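Local coordinates for protein bacterial leucyl aminopeptidase (Legionella pneumophila, PDB 6ESL) that probably removes N-terminal residues, leucine among them, from peptides as a secreted two-zinc aminopeptidase of family M28 that serves nutrient acquisition during infection of amoebas, at residues Gln25-Ala31 and Glu43-Lys48; Ile115-Val121 and Ile388-Glu393; Ile230-Ala234 and Tyr249-Tyr253; Ala279-Phe283 and Leu382-Phe386. All blocks are in the same frame, centred on the assembly; numbering follows the deposited sequence.

Overall arrangement
From the N terminus, interaction 1 comes first: it closes a short loop of 11 residues within the small antiparallel sheet, the contact's centre lying about 32 Å from the centre of the chain. Its nearest atoms stay more than 20 Å from the other three contacts. Interaction 2 then opens at 115-121 and closes only at the C terminus, so its long loop encloses interactions 3 and 4, which follow one another in series. Interaction 3 lays helix 220-239 on strand 248-253, and interaction 4 lays helix 373-391 on strand 277-282 of the same mixed sheet. These two touch through Ile-230 and Phe-283, while interactions 2 and 4 share helix 373-391.

Interaction 1: Gln25-Ala31 and Glu43-Lys48; sequences QVPQCLA and ENKEFK
Gln-28 grips the opposite turn with both its backbone and its side chain, the striking feature of the contact. Its backbone N donates to Glu-46 O. NE2 gives two hydrogen bonds close to the plane of its own amide: one to Asn-44 O at 2.8 Å, the other, longer at 3.2 Å, to Glu-43 OE1, which is met from above its carboxylate plane. A bend at chi2 (-75°) brings the Gln-28 amide across to the 43-46 turn, with CG 3.3 Å from Lys-45 O. The turn is held by Asn-44, whose OD1 accepts from Phe-47 N in an Asx motif.

Beside this grip strands 21-27 and 47-53 pair antiparallel. Val-26 and Lys-48 form a hydrogen-bonded pair, with Val-26 N to Lys-48 O at 2.8 Å and Lys-48 N to Val-26 O at 2.9 Å. The extended Lys-48 chain runs roughly perpendicular to the Gln-28 side chain, its CE 3.3 Å from Gln-28 OE1, and passes Ala-31, its CD 3.9 Å from Ala-31 CB. On Phe-47, Gln-25 OE1 stands 3.5 Å above the ring plane, over its centre, and the amide is turned 74° to the ring.

Pro-27 is the N-cap residue of helix 28-31, so the strand runs straight into it. Cys-29 ties the helix to Cys-69 by a disulfide, and Leu-30 packs on helix 57-67. Gln-25 bonds through its backbone to Val-73 of strand 73-74, while Tyr-331 of the second subunit packs on Gln-25, Pro-27 and the Phe-47 ring, bringing this part of the four-stranded sheet into the dimer contact.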
loop_
_atom_site.group_PDB
_atom_site.type_symbol
_atom_site.label_atom_id
_atom_site.label_comp_id
_atom_site.label_asym_id
_atom_site.label_seq_id
_atom_site.Cartn_x
_atom_site.Cartn_y
_atom_site.Cartn_z
ATOM N N GLN B 25 -9.590 25.036 -1.587
ATOM C CA GLN B 25 -9.326 24.286 -0.378
ATOM C C GLN B 25 -7.807 24.122 -0.268
ATOM O O GLN B 25 -7.203 23.572 -1.195
ATOM C CB GLN B 25 -10.009 22.969 -0.279
ATOM C CG GLN B 25 -9.878 22.308 1.075
ATOM C CD GLN B 25 -10.835 21.108 1.283
ATOM O OE1 GLN B 25 -10.490 20.121 1.943
ATOM N NE2 GLN B 25 -12.004 21.172 0.652
ATOM N N VAL B 26 -7.245 24.692 0.821
ATOM C CA VAL B 26 -5.822 24.821 1.009
ATOM C C VAL B 26 -5.393 24.134 2.332
ATOM O O VAL B 26 -5.987 24.412 3.414
ATOM C CB VAL B 26 -5.477 26.288 0.979
ATOM C CG1 VAL B 26 -3.983 26.529 0.976
ATOM C CG2 VAL B 26 -6.000 26.959 -0.287
ATOM N N PRO B 27 -4.355 23.305 2.285
ATOM C CA PRO B 27 -3.765 22.809 3.564
ATOM C C PRO B 27 -3.279 23.918 4.463
ATOM O O PRO B 27 -2.768 24.973 4.001
ATOM C CB PRO B 27 -2.537 21.966 3.092
ATOM C CG PRO B 27 -2.754 21.779 1.621
ATOM C CD PRO B 27 -3.561 22.899 1.109
ATOM N N GLN B 28 -3.440 23.718 5.778
ATOM C CA GLN B 28 -2.936 24.762 6.766
ATOM C C GLN B 28 -1.494 25.234 6.522
ATOM O O GLN B 28 -1.220 26.444 6.584
ATOM C CB GLN B 28 -3.095 24.313 8.245
ATOM C CG GLN B 28 -4.543 24.257 8.704
ATOM C CD GLN B 28 -5.220 25.615 8.982
ATOM O OE1 GLN B 28 -4.625 26.697 8.789
ATOM N NE2 GLN B 28 -6.472 25.544 9.419
ATOM N N CYS B 29 -0.638 24.289 6.166
ATOM C CA CYS B 29 0.781 24.596 5.999
ATOM C C CYS B 29 0.978 25.602 4.898
ATOM O O CYS B 29 1.730 26.499 5.038
ATOM C CB CYS B 29 1.585 23.344 5.704
ATOM S SG CYS B 29 1.118 22.355 4.228
ATOM N N LEU B 30 0.241 25.442 3.784
ATOM C CA LEU B 30 0.277 26.444 2.695
ATOM C C LEU B 30 -0.489 27.706 3.019
ATOM O O LEU B 30 -0.039 28.849 2.719
ATOM C CB LEU B 30 -0.278 25.767 1.431
ATOM C CG LEU B 30 -0.317 26.638 0.147
ATOM C CD1 LEU B 30 1.019 27.309 -0.225
ATOM C CD2 LEU B 30 -0.751 25.739 -0.942
ATOM N N ALA B 31 -1.665 27.545 3.623
ATOM C CA ALA B 31 -2.504 28.706 4.004
ATOM C C ALA B 31 -1.732 29.700 4.844
ATOM O O ALA B 31 -1.877 30.909 4.663
ATOM C CB ALA B 31 -3.765 28.257 4.747
ATOM N N GLU B 43 -12.741 26.809 8.028
ATOM C CA GLU B 43 -11.521 26.153 8.391
ATOM C C GLU B 43 -11.661 25.131 9.454
ATOM O O GLU B 43 -12.551 25.159 10.264
ATOM C CB GLU B 43 -10.387 27.107 8.687
ATOM C CG GLU B 43 -10.469 27.927 9.932
ATOM C CD GLU B 43 -9.184 28.678 10.170
ATOM O OE1 GLU B 43 -8.176 28.044 10.560
ATOM O OE2 GLU B 43 -9.186 29.884 9.958
ATOM N N ASN B 44 -10.742 24.206 9.425
ATOM C CA ASN B 44 -10.664 23.160 10.395
ATOM C C ASN B 44 -9.225 22.915 10.736
ATOM O O ASN B 44 -8.363 23.670 10.381
ATOM C CB ASN B 44 -11.478 21.917 10.027
ATOM C CG ASN B 44 -10.939 21.170 8.839
ATOM O OD1 ASN B 44 -9.849 21.401 8.398
ATOM N ND2 ASN B 44 -11.717 20.249 8.339
ATOM N N LYS B 45 -8.955 21.854 11.453
ATOM C CA LYS B 45 -7.606 21.578 11.871
ATOM C C LYS B 45 -6.617 21.433 10.719
ATOM O O LYS B 45 -5.509 21.866 10.824
ATOM C CB LYS B 45 -7.614 20.314 12.714
ATOM C CG LYS B 45 -8.319 20.419 14.038
ATOM C CD LYS B 45 -8.305 19.115 14.807
ATOM C CE LYS B 45 -8.997 19.218 16.164
ATOM N NZ LYS B 45 -9.034 17.962 16.952
ATOM N N GLU B 46 -7.019 20.807 9.634
ATOM C CA GLU B 46 -6.132 20.615 8.509
ATOM C C GLU B 46 -6.205 21.536 7.287
ATOM O O GLU B 46 -5.271 21.627 6.541
ATOM C CB GLU B 46 -6.367 19.205 8.014
ATOM C CG GLU B 46 -5.973 18.136 9.000
ATOM C CD GLU B 46 -4.511 18.216 9.413
ATOM O OE1 GLU B 46 -3.657 18.482 8.561
ATOM O OE2 GLU B 46 -4.215 18.012 10.595
ATOM N N PHE B 47 -7.281 22.271 7.158
ATOM C CA PHE B 47 -7.603 23.017 5.916
ATOM C C PHE B 47 -8.282 24.313 6.178
ATOM O O PHE B 47 -9.048 24.474 7.179
ATOM C CB PHE B 47 -8.566 22.264 4.937
ATOM C CG PHE B 47 -8.076 20.959 4.438
ATOM C CD1 PHE B 47 -7.157 20.899 3.410
ATOM C CD2 PHE B 47 -8.561 19.778 4.970
ATOM C CE1 PHE B 47 -6.686 19.691 2.961
ATOM C CE2 PHE B 47 -8.121 18.541 4.526
ATOM C CZ PHE B 47 -7.152 18.496 3.503
ATOM N N LYS B 48 -8.029 25.251 5.275
ATOM C CA LYS B 48 -8.888 26.402 5.094
ATOM C C LYS B 48 -9.542 26.283 3.695
ATOM O O LYS B 48 -8.923 25.801 2.777
ATOM C CB LYS B 48 -8.122 27.713 5.117
ATOM C CG LYS B 48 -7.476 27.961 6.481
ATOM C CD LYS B 48 -6.985 29.353 6.655
ATOM C CE LYS B 48 -6.249 29.401 7.997
ATOM N NZ LYS B 48 -5.659 30.708 8.079
#

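Interaction 2: Ile115-Val121 and Ile388-Glu393; sequences IKHEEEV and IELASE
Glu-389 reaches the 115-121 segment by bending at chi2 (-77°), which turns its carboxylate back toward the chain before helix 118-125, while His-117, with CG anti to its carbonyl carbon (chi1 -65°), swings its ring toward the C-terminal residues. Here the N-terminal end of helix 118-125, with His-117 as N-cap residue, meets the end of the C-terminal helix 373-391 of the M28 peptidase, and the Glu-389 carboxylate accepts from two successive backbone N-H groups. Glu-389 OE1 takes Lys-116 N at 2.9 Å and OE2 takes His-117 N at 2.8 Å, both on the syn side. OE2 also bonds Tyr-319 OH, so this buried carboxylate has three polar partners, which would probably favour its charged form.

Helix 373-391 is thereby fastened to the start of helix 118-125. Alongside, Ile-388 CG2 lies 3.9 Å from Val-121 CG2 and packs against the extended Glu-120 chain.

The imidazole of His-117 is fixed at its edge and over one face. Ser-392 CB sits over that face, 3.6 Å from the ring centroid, in a CH-pi contact; its OG bonds back to Ile-388 O. Glu-393, the last residue of the chain, gives OE2 to a long salt bridge with Lys-116 NZ, and its terminal OXT pairs with Arg-246. At the ring edge, His-117 NE2 donates to Glu-393 OE1 at 2.7 Å; OE1 lies in the imidazole plane, whereas NE2 stands 46° out of the carboxylate plane.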
loop_
_atom_site.group_PDB
_atom_site.type_symbol
_atom_site.label_atom_id
_atom_site.label_comp_id
_atom_site.label_asym_id
_atom_site.label_seq_id
_atom_site.Cartn_x
_atom_site.Cartn_y
_atom_site.Cartn_z
ATOM N N ILE B 115 16.886 2.709 2.736
ATOM C CA ILE B 115 17.996 1.757 2.743
ATOM C C ILE B 115 19.304 2.578 2.751
ATOM O O ILE B 115 19.586 3.284 1.791
ATOM C CB ILE B 115 17.945 0.867 1.461
ATOM C CG1 ILE B 115 16.651 -0.015 1.543
ATOM C CG2 ILE B 115 19.291 0.171 1.245
ATOM C CD1 ILE B 115 16.198 -0.796 0.334
ATOM N N LYS B 116 20.012 2.528 3.873
ATOM C CA LYS B 116 21.212 3.323 4.136
ATOM C C LYS B 116 22.219 2.559 4.871
ATOM O O LYS B 116 23.120 3.166 5.407
ATOM C CB LYS B 116 20.908 4.464 5.071
ATOM C CG LYS B 116 19.819 5.424 4.653
ATOM C CD LYS B 116 19.693 6.458 5.755
ATOM C CE LYS B 116 19.131 7.781 5.250
ATOM N NZ LYS B 116 19.878 8.962 5.791
ATOM N N HIS B 117 22.106 1.241 4.986
ATOM C CA HIS B 117 23.052 0.476 5.804
ATOM C C HIS B 117 23.445 -0.794 5.096
ATOM O O HIS B 117 23.561 -1.843 5.711
ATOM C CB HIS B 117 22.475 0.212 7.212
ATOM C CG HIS B 117 22.272 1.461 7.996
ATOM N ND1 HIS B 117 23.270 2.027 8.751
ATOM C CD2 HIS B 117 21.231 2.315 8.065
ATOM C CE1 HIS B 117 22.845 3.149 9.293
ATOM N NE2 HIS B 117 21.616 3.352 8.893
ATOM N N GLU B 118 23.660 -0.675 3.782
ATOM C CA GLU B 118 24.062 -1.808 2.948
ATOM C C GLU B 118 25.169 -2.641 3.457
ATOM O O GLU B 118 25.013 -3.847 3.497
ATOM C CB GLU B 118 24.436 -1.358 1.545
ATOM C CG GLU B 118 23.192 -1.256 0.709
ATOM C CD GLU B 118 23.458 -0.888 -0.704
ATOM O OE1 GLU B 118 24.088 -1.741 -1.373
ATOM O OE2 GLU B 118 23.015 0.220 -1.104
ATOM N N GLU B 119 26.308 -2.032 3.802
ATOM C CA GLU B 119 27.444 -2.860 4.187
ATOM C C GLU B 119 27.179 -3.662 5.456
ATOM O O GLU B 119 27.469 -4.867 5.466
ATOM C CB GLU B 119 28.766 -2.064 4.319
ATOM C CG GLU B 119 29.284 -1.513 2.988
ATOM C CD GLU B 119 30.540 -0.675 3.145
ATOM O OE1 GLU B 119 30.909 -0.358 4.312
ATOM O OE2 GLU B 119 31.180 -0.367 2.111
ATOM N N GLU B 120 26.603 -3.029 6.476
ATOM C CA GLU B 120 26.294 -3.711 7.731
ATOM C C GLU B 120 25.274 -4.836 7.541
ATOM O O GLU B 120 25.417 -5.914 8.119
ATOM C CB GLU B 120 25.781 -2.711 8.770
ATOM C CG GLU B 120 25.403 -3.338 10.102
ATOM C CD GLU B 120 24.894 -2.319 11.102
ATOM O OE1 GLU B 120 24.864 -1.117 10.765
ATOM O OE2 GLU B 120 24.522 -2.720 12.225
ATOM N N VAL B 121 24.249 -4.584 6.731
ATOM C CA VAL B 121 23.205 -5.610 6.452
ATOM C C VAL B 121 23.788 -6.802 5.691
ATOM O O VAL B 121 23.647 -7.976 6.092
ATOM C CB VAL B 121 22.051 -5.016 5.602
ATOM C CG1 VAL B 121 21.103 -6.127 5.163
ATOM C CG2 VAL B 121 21.264 -3.968 6.385
ATOM N N ILE B 388 18.480 -4.120 11.405
ATOM C CA ILE B 388 19.683 -3.292 11.261
ATOM C C ILE B 388 19.344 -1.964 10.585
ATOM O O ILE B 388 19.755 -0.924 11.073
ATOM C CB ILE B 388 20.827 -4.062 10.562
ATOM C CG1 ILE B 388 21.354 -5.188 11.455
ATOM C CG2 ILE B 388 21.937 -3.118 10.142
ATOM C CD1 ILE B 388 22.200 -6.199 10.738
ATOM N N GLU B 389 18.574 -1.953 9.501
ATOM C CA GLU B 389 18.237 -0.680 8.878
ATOM C C GLU B 389 17.490 0.265 9.805
ATOM O O GLU B 389 17.838 1.439 9.873
ATOM C CB GLU B 389 17.371 -0.831 7.602
ATOM C CG GLU B 389 18.172 -1.336 6.405
ATOM C CD GLU B 389 19.043 -0.232 5.749
ATOM O OE1 GLU B 389 18.791 0.980 6.058
ATOM O OE2 GLU B 389 19.985 -0.608 4.960
ATOM N N LEU B 390 16.447 -0.231 10.490
ATOM C CA LEU B 390 15.581 0.684 11.216
ATOM C C LEU B 390 16.156 1.071 12.604
ATOM O O LEU B 390 15.912 2.176 13.101
ATOM C CB LEU B 390 14.186 0.102 11.334
ATOM C CG LEU B 390 13.470 -0.100 9.967
ATOM C CD1 LEU B 390 12.108 -0.694 10.166
ATOM C CD2 LEU B 390 13.350 1.186 9.194
ATOM N N ALA B 391 16.914 0.170 13.209
ATOM C CA ALA B 391 17.473 0.400 14.545
ATOM C C ALA B 391 18.723 1.256 14.468
ATOM O O ALA B 391 19.147 1.790 15.495
ATOM C CB ALA B 391 17.763 -0.915 15.255
ATOM N N SER B 392 19.306 1.387 13.269
ATOM C CA SER B 392 20.486 2.236 13.056
ATOM C C SER B 392 20.114 3.647 12.694
ATOM O O SER B 392 21.005 4.430 12.509
ATOM C CB SER B 392 21.392 1.662 11.958
ATOM O OG SER B 392 21.753 0.334 12.232
ATOM N N GLU B 393 18.834 3.974 12.567
ATOM C CA GLU B 393 18.360 5.367 12.292
ATOM C C GLU B 393 17.522 5.990 13.429
ATOM O O GLU B 393 17.109 7.155 13.317
ATOM C CB GLU B 393 17.517 5.434 11.007
ATOM C CG GLU B 393 18.263 5.071 9.746
ATOM C CD GLU B 393 19.398 6.014 9.411
ATOM O OE1 GLU B 393 20.561 5.671 9.732
ATOM O OE2 GLU B 393 19.112 7.082 8.807
ATOM O OXT GLU B 393 17.220 5.363 14.452
#

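Interaction 3: Ile230-Ala234 and Tyr249-Tyr253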
loop_
_atom_site.group_PDB
_atom_site.type_symbol
_atom_site.label_atom_id
_atom_site.label_comp_id
_atom_site.label_asym_id
_atom_site.label_seq_id
_atom_site.Cartn_x
_atom_site.Cartn_y
_atom_site.Cartn_z
ATOM N N ILE B 230 13.104 -16.071 13.245
ATOM C CA ILE B 230 13.471 -14.885 14.045
ATOM C C ILE B 230 14.511 -15.220 15.142
ATOM O O ILE B 230 15.276 -14.344 15.549
ATOM C CB ILE B 230 12.286 -14.082 14.632
ATOM C CG1 ILE B 230 11.602 -14.859 15.721
ATOM C CG2 ILE B 230 11.311 -13.651 13.500
ATOM C CD1 ILE B 230 10.712 -13.962 16.547
ATOM N N MET B 231 14.555 -16.476 15.595
ATOM C CA MET B 231 15.590 -16.892 16.572
ATOM C C MET B 231 16.975 -16.755 15.962
ATOM O O MET B 231 17.899 -16.327 16.640
ATOM C CB MET B 231 15.358 -18.307 17.097
ATOM C CG MET B 231 16.403 -18.776 18.198
ATOM S SD MET B 231 16.231 -17.746 19.684
ATOM C CE MET B 231 14.756 -18.498 20.354
ATOM N N GLU B 232 17.121 -17.115 14.683
ATOM C CA GLU B 232 18.425 -17.047 14.014
ATOM C C GLU B 232 18.783 -15.596 13.733
ATOM O O GLU B 232 19.898 -15.204 13.889
ATOM C CB GLU B 232 18.498 -17.944 12.772
ATOM C CG GLU B 232 19.743 -17.713 11.955
ATOM C CD GLU B 232 21.070 -18.062 12.627
ATOM O OE1 GLU B 232 21.077 -18.669 13.727
ATOM O OE2 GLU B 232 22.103 -17.664 12.037
ATOM N N ALA B 233 17.786 -14.775 13.389
ATOM C CA ALA B 233 18.068 -13.344 13.228
ATOM C C ALA B 233 18.529 -12.698 14.590
ATOM O O ALA B 233 19.420 -11.837 14.609
ATOM C CB ALA B 233 16.849 -12.620 12.682
ATOM N N ALA B 234 17.885 -13.112 15.691
ATOM C CA ALA B 234 18.259 -12.613 17.028
ATOM C C ALA B 234 19.737 -12.985 17.298
ATOM O O ALA B 234 20.518 -12.138 17.717
ATOM C CB ALA B 234 17.386 -13.203 18.152
ATOM N N TYR B 249 13.394 -5.319 19.822
ATOM C CA TYR B 249 12.765 -6.413 20.561
ATOM C C TYR B 249 12.550 -7.632 19.658
ATOM O O TYR B 249 12.039 -7.524 18.572
ATOM C CB TYR B 249 11.443 -5.983 21.239
ATOM C CG TYR B 249 11.512 -4.991 22.396
ATOM C CD1 TYR B 249 11.476 -3.657 22.174
ATOM C CD2 TYR B 249 11.501 -5.448 23.753
ATOM C CE1 TYR B 249 11.497 -2.731 23.245
ATOM C CE2 TYR B 249 11.518 -4.570 24.822
ATOM C CZ TYR B 249 11.502 -3.213 24.564
ATOM O OH TYR B 249 11.449 -2.311 25.579
ATOM N N PHE B 250 12.870 -8.778 20.172
ATOM C CA PHE B 250 12.418 -10.031 19.649
ATOM C C PHE B 250 11.356 -10.656 20.530
ATOM O O PHE B 250 11.571 -10.871 21.679
ATOM C CB PHE B 250 13.559 -11.031 19.338
ATOM C CG PHE B 250 14.434 -10.593 18.209
ATOM C CD1 PHE B 250 15.522 -9.723 18.472
ATOM C CD2 PHE B 250 14.253 -11.067 16.884
ATOM C CE1 PHE B 250 16.363 -9.321 17.409
ATOM C CE2 PHE B 250 15.083 -10.685 15.834
ATOM C CZ PHE B 250 16.119 -9.802 16.090
ATOM N N ILE B 251 10.172 -10.959 19.950
ATOM C CA ILE B 251 9.052 -11.367 20.752
ATOM C C ILE B 251 8.449 -12.635 20.207
ATOM O O ILE B 251 8.133 -12.683 19.024
ATOM C CB ILE B 251 7.985 -10.226 20.809
ATOM C CG1 ILE B 251 8.647 -8.921 21.220
ATOM C CG2 ILE B 251 6.865 -10.620 21.787
ATOM C CD1 ILE B 251 7.750 -7.770 21.631
ATOM N N TRP B 252 8.194 -13.618 21.077
ATOM C CA TRP B 252 7.469 -14.790 20.727
ATOM C C TRP B 252 6.139 -14.762 21.481
ATOM O O TRP B 252 6.107 -14.942 22.683
ATOM C CB TRP B 252 8.212 -16.037 21.022
ATOM C CG TRP B 252 9.496 -16.247 20.140
ATOM C CD1 TRP B 252 9.607 -17.015 19.033
ATOM C CD2 TRP B 252 10.786 -15.621 20.310
ATOM N NE1 TRP B 252 10.871 -16.936 18.506
ATOM C CE2 TRP B 252 11.611 -16.090 19.268
ATOM C CE3 TRP B 252 11.323 -14.695 21.233
ATOM C CZ2 TRP B 252 12.978 -15.697 19.151
ATOM C CZ3 TRP B 252 12.682 -14.286 21.070
ATOM C CH2 TRP B 252 13.471 -14.787 20.053
ATOM N N TYR B 253 5.026 -14.562 20.748
ATOM C CA TYR B 253 3.777 -14.389 21.401
ATOM C C TYR B 253 3.148 -15.723 21.771
ATOM O O TYR B 253 3.223 -16.635 21.014
ATOM C CB TYR B 253 2.777 -13.651 20.445
ATOM C CG TYR B 253 3.308 -12.392 19.905
ATOM C CD1 TYR B 253 3.388 -11.222 20.734
ATOM C CD2 TYR B 253 3.689 -12.286 18.575
ATOM C CE1 TYR B 253 3.805 -10.010 20.201
ATOM C CE2 TYR B 253 4.223 -11.105 18.066
ATOM C CZ TYR B 253 4.259 -9.981 18.865
ATOM O OH TYR B 253 4.735 -8.821 18.341
#
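Ala-234 CB sits over the centre of the Phe-250 ring, 3.8 Å from its centroid and only 5° off the ring normal, a CH-pi contact that lays the phenyl flat against the helix. The ring takes this pose with CG anti to its carbonyl carbon and chi2 near a right angle. Ala-233 C and Ile-230 O approach the same ring obliquely.

In Ile-230 the CG1 branch lies between the backbone N and the carbonyl carbon (chi1 70°), and the extended chi2 carries CD1 over the five-membered ring of Trp-252, 3.8 Å from its centroid and offset toward the rim. The isoleucine and the indole run alongside one another, pointing opposite ways. Helix 220-239 and strand 248-253 belong to a beta-alpha-beta unit begun by strand 203-209, and here their segments run nearly antiparallel, at 156°, with axes 9.5 Å apart.

Met-231 doubles back at chi2 and chi3, bringing CE to 3.5 Å from Trp-252 CZ2; its sulfur meets the indole obliquely in a Met-aromatic contact. The indole is fixed by a hydrogen bond from Trp-252 NE1 to Ser-227 O, one turn before Met-231, while Leu-160 of helix 151-170 packs on both Met-231 and Trp-252.

Interaction 4: Ala279-Phe283 and Leu382-Phe386; sequences AVVQF and LAVAF
Val-281 and Phe-386 make the close part of this contact. The valine's CG1 lies 3.5 Å above the phenyl plane, offset toward the rim, in a CH-pi contact 3.8 Å from the ring centroid. Its nearest ring atoms are Phe-386 CD2 and CE2, both 3.6 Å from Val-281 CG1. Phe-386 leaves the helix with CG opposite its backbone N (chi1 -175°), which sends the ring toward the strand; Val-281 CG1 takes the place between its own N and carbonyl carbon (chi1 59°) and so stands over that ring. A second close point is Ala-383 CB, 3.6 Å from Phe-283 CE2 and oblique to the ring.

Strand 277-282 lies inside the mixed sheet of the M28 peptidase fold, and helix 373-391 packs on it with its segment running almost exactly antiparallel, at 177°, and the axes 10.4 Å apart. The Phe-283 side chain is about 9 Å from a bound zinc ion, next to Asp-284, a zinc ligand.

Looser contacts flank these. Ala-279 CB comes no nearer than 4.2 Å to Phe-386 CZ, and Leu-382 CD2 stays 4.4 Å from Phe-283 CE1. Neither faces solvent: Leu-382 also packs on Leu-315 and Ile-316 of helix 306-320, and Leu-390 CD1 packs on Ala-279 CB.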
loop_
_atom_site.group_PDB
_atom_site.type_symbol
_atom_site.label_atom_id
_atom_site.label_comp_id
_atom_site.label_asym_id
_atom_site.label_seq_id
_atom_site.Cartn_x
_atom_site.Cartn_y
_atom_site.Cartn_z
ATOM N N ALA B 279 8.279 0.688 14.884
ATOM C CA ALA B 279 7.856 -0.221 13.812
ATOM C C ALA B 279 7.921 -1.696 14.249
ATOM O O ALA B 279 8.855 -2.117 14.983
ATOM C CB ALA B 279 8.689 0.002 12.563
ATOM N N VAL B 280 6.954 -2.463 13.725
ATOM C CA VAL B 280 6.785 -3.873 14.055
ATOM C C VAL B 280 6.734 -4.729 12.765
ATOM O O VAL B 280 6.056 -4.345 11.783
ATOM C CB VAL B 280 5.470 -4.041 14.834
ATOM C CG1 VAL B 280 5.282 -5.454 15.235
ATOM C CG2 VAL B 280 5.516 -3.154 16.060
ATOM N N VAL B 281 7.404 -5.885 12.757
ATOM C CA VAL B 281 7.173 -6.869 11.730
ATOM C C VAL B 281 6.739 -8.177 12.408
ATOM O O VAL B 281 7.177 -8.490 13.572
ATOM C CB VAL B 281 8.406 -7.057 10.797
ATOM C CG1 VAL B 281 9.629 -7.493 11.561
ATOM C CG2 VAL B 281 8.161 -8.000 9.629
ATOM N N GLN B 282 5.892 -8.913 11.717
ATOM C CA GLN B 282 5.432 -10.210 12.147
ATOM C C GLN B 282 5.859 -11.288 11.150
ATOM O O GLN B 282 5.611 -11.180 9.925
ATOM C CB GLN B 282 3.917 -10.182 12.306
ATOM C CG GLN B 282 3.192 -11.505 12.566
ATOM C CD GLN B 282 3.471 -12.080 13.931
ATOM O OE1 GLN B 282 4.209 -11.490 14.738
ATOM N NE2 GLN B 282 2.796 -13.203 14.241
ATOM N N PHE B 283 6.437 -12.345 11.701
ATOM C CA PHE B 283 6.776 -13.578 10.932
ATOM C C PHE B 283 5.886 -14.732 11.335
ATOM O O PHE B 283 6.067 -15.335 12.457
ATOM C CB PHE B 283 8.253 -13.896 11.078
ATOM C CG PHE B 283 9.141 -12.883 10.457
ATOM C CD1 PHE B 283 9.492 -12.972 9.095
ATOM C CD2 PHE B 283 9.607 -11.831 11.166
ATOM C CE1 PHE B 283 10.282 -11.996 8.491
ATOM C CE2 PHE B 283 10.429 -10.901 10.598
ATOM C CZ PHE B 283 10.700 -10.957 9.226
ATOM N N LEU B 382 15.399 -11.283 6.041
ATOM C CA LEU B 382 14.546 -10.115 6.040
ATOM C C LEU B 382 14.467 -9.505 7.443
ATOM O O LEU B 382 14.490 -8.285 7.573
ATOM C CB LEU B 382 13.154 -10.436 5.457
ATOM C CG LEU B 382 12.119 -9.319 5.404
ATOM C CD1 LEU B 382 12.644 -8.103 4.665
ATOM C CD2 LEU B 382 10.776 -9.751 4.765
ATOM N N ALA B 383 14.311 -10.350 8.473
ATOM C CA ALA B 383 14.226 -9.854 9.867
ATOM C C ALA B 383 15.529 -9.102 10.223
ATOM O O ALA B 383 15.456 -8.028 10.837
ATOM C CB ALA B 383 14.038 -11.012 10.836
ATOM N N VAL B 384 16.668 -9.736 9.906
ATOM C CA VAL B 384 18.001 -9.115 10.155
ATOM C C VAL B 384 18.115 -7.757 9.468
ATOM O O VAL B 384 18.542 -6.763 10.075
ATOM C CB VAL B 384 19.192 -10.018 9.756
ATOM C CG1 VAL B 384 20.555 -9.287 9.793
ATOM C CG2 VAL B 384 19.255 -11.172 10.695
ATOM N N ALA B 385 17.674 -7.696 8.214
ATOM C CA ALA B 385 17.806 -6.444 7.456
ATOM C C ALA B 385 16.883 -5.352 8.014
ATOM O O ALA B 385 17.294 -4.194 8.125
ATOM C CB ALA B 385 17.535 -6.696 5.992
ATOM N N PHE B 386 15.641 -5.693 8.344
ATOM C CA PHE B 386 14.714 -4.813 8.982
ATOM C C PHE B 386 15.259 -4.259 10.316
ATOM O O PHE B 386 15.249 -3.067 10.559
ATOM C CB PHE B 386 13.413 -5.642 9.245
ATOM C CG PHE B 386 12.258 -4.889 9.801
ATOM C CD1 PHE B 386 11.341 -4.276 8.926
ATOM C CD2 PHE B 386 11.999 -4.848 11.168
ATOM C CE1 PHE B 386 10.214 -3.590 9.423
ATOM C CE2 PHE B 386 10.875 -4.163 11.667
ATOM C CZ PHE B 386 9.999 -3.527 10.786
#